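Local coordinates for penicillin binding protein transpeptidase domain protein (Escherichia coli, PDB 4BJQ) that belongs to the penicillin-binding protein family and, in the fragment modelled, forms a small domain of helices and strands whose two copies share a beta sheet, at residues A[5-8]-A[9-12]; A[49-52]-A[53-56]. All coordinates share one frame; numbering follows the deposited sequence.

Interaction 1: A[5-8]-A[9-12]; sequences WADP and KEVH
A trans chi1 of -177° swings the D7 carboxylate to the side of its own carbonyl carbon, over the first turn of the helix, while E10, whose CG sits beside its backbone N (chi1 -72°), runs back to meet it. The two side chains cross at about a right angle, and their carboxylates stack with planes 20° apart. The closest approach there puts D7 OD2 3.3 Å from E10 CD, and E10 OE1 comes to 3.5 Å from D7 CB.

D7 is the N-cap where strand 2-6 gives way to helix 8-13: its OD1 accepts from E10 N in a weak capping bond of 3.3 Å. The backbone bonds of the helix start on the same residue: V11 N donates to D7 O at 3.2 Å, and H12 N to P8 O at 3.0 Å. P8 takes the first position after the cap, where its fixed phi suits the helix and its lack of an N-H costs no bond.

D7 OD2 and E10 OE2 are like charges only 3.5 Å apart, but both groups have partners in the second subunit: R48 of that subunit forms a salt bridge with D7 OD2, and H73 of that subunit is hydrogen-bonded to E10 OE1. R48 probably offsets much of the repulsion, and H73 would add to this if protonated, so the helix cap is also part of the subunit interface.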
loop_
_atom_site.group_PDB
_atom_site.type_symbol
_atom_site.label_atom_id
_atom_site.label_comp_id
_atom_site.label_asym_id
_atom_site.label_seq_id
_atom_site.Cartn_x
_atom_site.Cartn_y
_atom_site.Cartn_z
ATOM N N TRP A 5 15.024 -3.337 -8.418
ATOM C CA TRP A 5 14.740 -1.952 -8.726
ATOM C C TRP A 5 13.339 -1.512 -8.322
ATOM O O TRP A 5 12.432 -2.333 -8.204
ATOM C CB TRP A 5 15.026 -1.636 -10.193
ATOM C CG TRP A 5 14.241 -2.387 -11.248
ATOM C CD1 TRP A 5 14.487 -3.655 -11.718
ATOM C CD2 TRP A 5 13.154 -1.876 -12.035
ATOM N NE1 TRP A 5 13.612 -3.962 -12.743
ATOM C CE2 TRP A 5 12.777 -2.892 -12.947
ATOM C CE3 TRP A 5 12.451 -0.657 -12.051
ATOM C CZ2 TRP A 5 11.719 -2.735 -13.851
ATOM C CZ3 TRP A 5 11.404 -0.492 -12.975
ATOM C CH2 TRP A 5 11.051 -1.526 -13.856
ATOM N N ALA A 6 13.185 -0.215 -8.094
ATOM C CA ALA A 6 11.894 0.343 -7.744
ATOM C C ALA A 6 11.439 1.305 -8.816
ATOM O O ALA A 6 12.253 1.990 -9.449
ATOM C CB ALA A 6 11.948 1.044 -6.378
ATOM N N ASP A 7 10.127 1.330 -9.018
ATOM C CA ASP A 7 9.474 2.286 -9.887
ATOM C C ASP A 7 8.729 3.244 -8.948
ATOM O O ASP A 7 7.646 2.907 -8.469
ATOM C CB ASP A 7 8.490 1.542 -10.802
ATOM C CG ASP A 7 7.801 2.454 -11.814
ATOM O OD1 ASP A 7 7.629 3.670 -11.555
ATOM O OD2 ASP A 7 7.421 1.935 -12.886
ATOM N N PRO A 8 9.308 4.430 -8.671
ATOM C CA PRO A 8 8.685 5.326 -7.696
ATOM C C PRO A 8 7.245 5.704 -8.038
ATOM O O PRO A 8 6.414 5.808 -7.125
ATOM C CB PRO A 8 9.603 6.549 -7.704
ATOM C CG PRO A 8 10.947 5.976 -8.070
ATOM C CD PRO A 8 10.591 4.972 -9.150
ATOM N N LYS A 9 6.949 5.859 -9.331
ATOM C CA LYS A 9 5.601 6.206 -9.786
ATOM C C LYS A 9 4.566 5.141 -9.424
ATOM O O LYS A 9 3.447 5.468 -8.996
ATOM C CB LYS A 9 5.576 6.480 -11.287
ATOM C CG LYS A 9 4.376 7.318 -11.702
ATOM C CD LYS A 9 3.951 7.060 -13.129
ATOM C CE LYS A 9 2.656 7.807 -13.413
ATOM N NZ LYS A 9 2.201 7.574 -14.793
ATOM N N GLU A 10 4.936 3.874 -9.587
ATOM C CA GLU A 10 4.066 2.773 -9.174
ATOM C C GLU A 10 3.813 2.731 -7.652
ATOM O O GLU A 10 2.681 2.500 -7.209
ATOM C CB GLU A 10 4.588 1.427 -9.706
ATOM C CG GLU A 10 4.394 1.279 -11.230
ATOM C CD GLU A 10 5.008 0.016 -11.828
ATOM O OE1 GLU A 10 5.788 -0.675 -11.127
ATOM O OE2 GLU A 10 4.715 -0.269 -13.019
ATOM N N VAL A 11 4.846 2.983 -6.854
ATOM C CA VAL A 11 4.670 3.037 -5.400
ATOM C C VAL A 11 3.652 4.114 -5.048
ATOM O O VAL A 11 2.718 3.874 -4.285
ATOM C CB VAL A 11 5.996 3.304 -4.647
ATOM C CG1 VAL A 11 5.756 3.320 -3.145
ATOM C CG2 VAL A 11 7.024 2.230 -4.990
ATOM N N HIS A 12 3.826 5.292 -5.641
ATOM C CA HIS A 12 2.915 6.400 -5.424
ATOM C C HIS A 12 1.465 6.035 -5.771
ATOM O O HIS A 12 0.569 6.246 -4.957
ATOM C CB HIS A 12 3.398 7.636 -6.186
ATOM C CG HIS A 12 2.487 8.815 -6.062
ATOM N ND1 HIS A 12 1.548 9.134 -7.024
ATOM C CD2 HIS A 12 2.380 9.765 -5.101
ATOM C CE1 HIS A 12 0.897 10.225 -6.654
ATOM N NE2 HIS A 12 1.384 10.628 -5.493
#

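Interaction 2: A[49-52]-A[53-56]; sequences FIYL and ARQV. With SO4 (sulfate ion), chain J.
A cation-pi stack three residues apart, Y51 with R54, forms a surface contact on strand 50-56, with a sulfate ion bound at the edge of the R54 guanidinium. That guanidinium lies almost flat on the phenol ring, with planes 11° apart; R54 CZ is 4.2 Å from the centroid of the Y51 ring and 25° off its normal, which places the charge over the face. The aliphatic part joins in, since R54 CD reaches Y51 CD1 at 3.6 Å. Bends at chi2 and chi3 fold the arginine back over the ring.

The strand is not continuous: the chain turns a corner at R54 and Q55, and I50, Y51, A53 and V56 pair antiparallel with a strand of the second subunit. On the opposite face of Y51 from R54, F49 comes edge-on, its CE1 3.5 Å above the centre of the Y51 ring, so one face meets a ring edge and the other the flat guanidinium. These two groups limit the ring's rotation, and the hydrogen bond of Y51 OH with R75 holds its tip.

Sulfate, probably from the crystallisation liquor, lies near the guanidinium plane. R54 NH1 donates to sulfate O4 at 2.9 Å and to sulfate O3 at 3.2 Å, and R54 NH2 reaches the same O4 at 2.8 Å. R54 NE is engaged separately, in a salt bridge with E77.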
loop_
_atom_site.group_PDB
_atom_site.type_symbol
_atom_site.label_atom_id
_atom_site.label_comp_id
_atom_site.label_asym_id
_atom_site.label_seq_id
_atom_site.Cartn_x
_atom_site.Cartn_y
_atom_site.Cartn_z
ATOM N N PHE A 49 -16.939 -4.101 -4.271
ATOM C CA PHE A 49 -17.725 -3.184 -3.444
ATOM C C PHE A 49 -18.175 -3.808 -2.118
ATOM O O PHE A 49 -18.964 -4.751 -2.102
ATOM C CB PHE A 49 -18.953 -2.686 -4.215
ATOM C CG PHE A 49 -19.618 -1.470 -3.615
ATOM C CD1 PHE A 49 -20.201 -1.517 -2.345
ATOM C CD2 PHE A 49 -19.685 -0.285 -4.331
ATOM C CE1 PHE A 49 -20.814 -0.406 -1.807
ATOM C CE2 PHE A 49 -20.302 0.829 -3.803
ATOM C CZ PHE A 49 -20.857 0.781 -2.539
ATOM N N ILE A 50 -17.667 -3.267 -1.013
ATOM C CA ILE A 50 -18.204 -3.568 0.313
ATOM C C ILE A 50 -18.285 -2.289 1.146
ATOM O O ILE A 50 -17.308 -1.557 1.254
ATOM C CB ILE A 50 -17.418 -4.706 1.036
ATOM C CG1 ILE A 50 -18.104 -5.107 2.345
ATOM C CG2 ILE A 50 -15.932 -4.343 1.218
ATOM C CD1 ILE A 50 -17.866 -6.571 2.739
ATOM N N TYR A 51 -19.467 -2.029 1.702
ATOM C CA TYR A 51 -19.704 -0.884 2.560
ATOM C C TYR A 51 -18.848 -0.954 3.828
ATOM O O TYR A 51 -18.662 -2.035 4.419
ATOM C CB TYR A 51 -21.187 -0.784 2.957
ATOM C CG TYR A 51 -22.125 -0.288 1.879
ATOM C CD1 TYR A 51 -22.095 1.044 1.464
ATOM C CD2 TYR A 51 -23.055 -1.156 1.279
ATOM C CE1 TYR A 51 -22.974 1.520 0.468
ATOM C CE2 TYR A 51 -23.930 -0.706 0.283
ATOM C CZ TYR A 51 -23.878 0.640 -0.117
ATOM O OH TYR A 51 -24.729 1.100 -1.084
ATOM N N LEU A 52 -18.344 0.205 4.241
ATOM C CA LEU A 52 -17.588 0.328 5.492
ATOM C C LEU A 52 -18.394 1.105 6.531
ATOM O O LEU A 52 -18.545 0.667 7.686
ATOM C CB LEU A 52 -16.219 0.992 5.237
ATOM C CG LEU A 52 -15.238 0.198 4.352
ATOM C CD1 LEU A 52 -13.871 0.897 4.212
ATOM C CD2 LEU A 52 -15.068 -1.233 4.864
ATOM N N ALA A 53 -18.917 2.253 6.109
ATOM C CA ALA A 53 -19.693 3.125 6.978
ATOM C C ALA A 53 -20.770 3.893 6.224
ATOM O O ALA A 53 -20.667 4.106 5.027
ATOM C CB ALA A 53 -18.775 4.081 7.752
ATOM N N ARG A 54 -21.798 4.305 6.951
ATOM C CA ARG A 54 -22.997 4.875 6.384
ATOM C C ARG A 54 -23.365 6.142 7.140
ATOM O O ARG A 54 -23.135 6.248 8.349
ATOM C CB ARG A 54 -24.169 3.889 6.503
ATOM C CG ARG A 54 -23.992 2.505 5.835
ATOM C CD ARG A 54 -23.604 2.595 4.359
ATOM N NE ARG A 54 -24.585 3.310 3.549
ATOM C CZ ARG A 54 -25.651 2.753 2.971
ATOM N NH1 ARG A 54 -25.889 1.455 3.107
ATOM N NH2 ARG A 54 -26.488 3.503 2.261
ATOM N N GLN A 55 -23.968 7.093 6.433
ATOM C CA GLN A 55 -24.400 8.348 7.046
ATOM C C GLN A 55 -23.222 9.012 7.756
ATOM O O GLN A 55 -23.337 9.437 8.905
ATOM C CB GLN A 55 -25.568 8.128 8.040
ATOM C CG GLN A 55 -26.735 7.231 7.549
ATOM C CD GLN A 55 -27.415 7.721 6.272
ATOM O OE1 GLN A 55 -27.746 6.918 5.393
ATOM N NE2 GLN A 55 -27.626 9.028 6.164
ATOM N N VAL A 56 -22.082 9.083 7.074
ATOM C CA VAL A 56 -20.891 9.684 7.665
ATOM C C VAL A 56 -20.936 11.188 7.413
ATOM O O VAL A 56 -21.050 11.623 6.268
ATOM C CB VAL A 56 -19.576 9.056 7.118
ATOM C CG1 VAL A 56 -18.344 9.742 7.716
ATOM C CG2 VAL A 56 -19.527 7.564 7.415
HETATM S S SO4 J . -29.053 0.727 1.478
HETATM O O1 SO4 J . -29.359 1.317 0.177
HETATM O O2 SO4 J . -30.237 0.048 2.002
HETATM O O3 SO4 J . -27.942 -0.217 1.342
HETATM O O4 SO4 J . -28.668 1.777 2.413
#

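Overall arrangement
From the N terminus, strand 2-6 runs into helix 8-13 through interaction 1. The chain then passes through helices 19-30 and 34-42 before interaction 2 forms along strand 50-56. Each contact joins side chains three residues apart, closing only a short local loop; they lie in series and neither nest nor cross. The centres of interactions 1 and 2 are about 30 Å apart, on opposite sides of the chain's centre. W5 and A6, and likewise I50, Y51, A53 and V56, pair in antiparallel ladders with the second subunit, so the sheet runs on across the interface. W5 stacking on F49 and L52 packing on A6, each of the second subunit, are consistent with strand 2-6 of one copy lying beside strand 50-56 of the other.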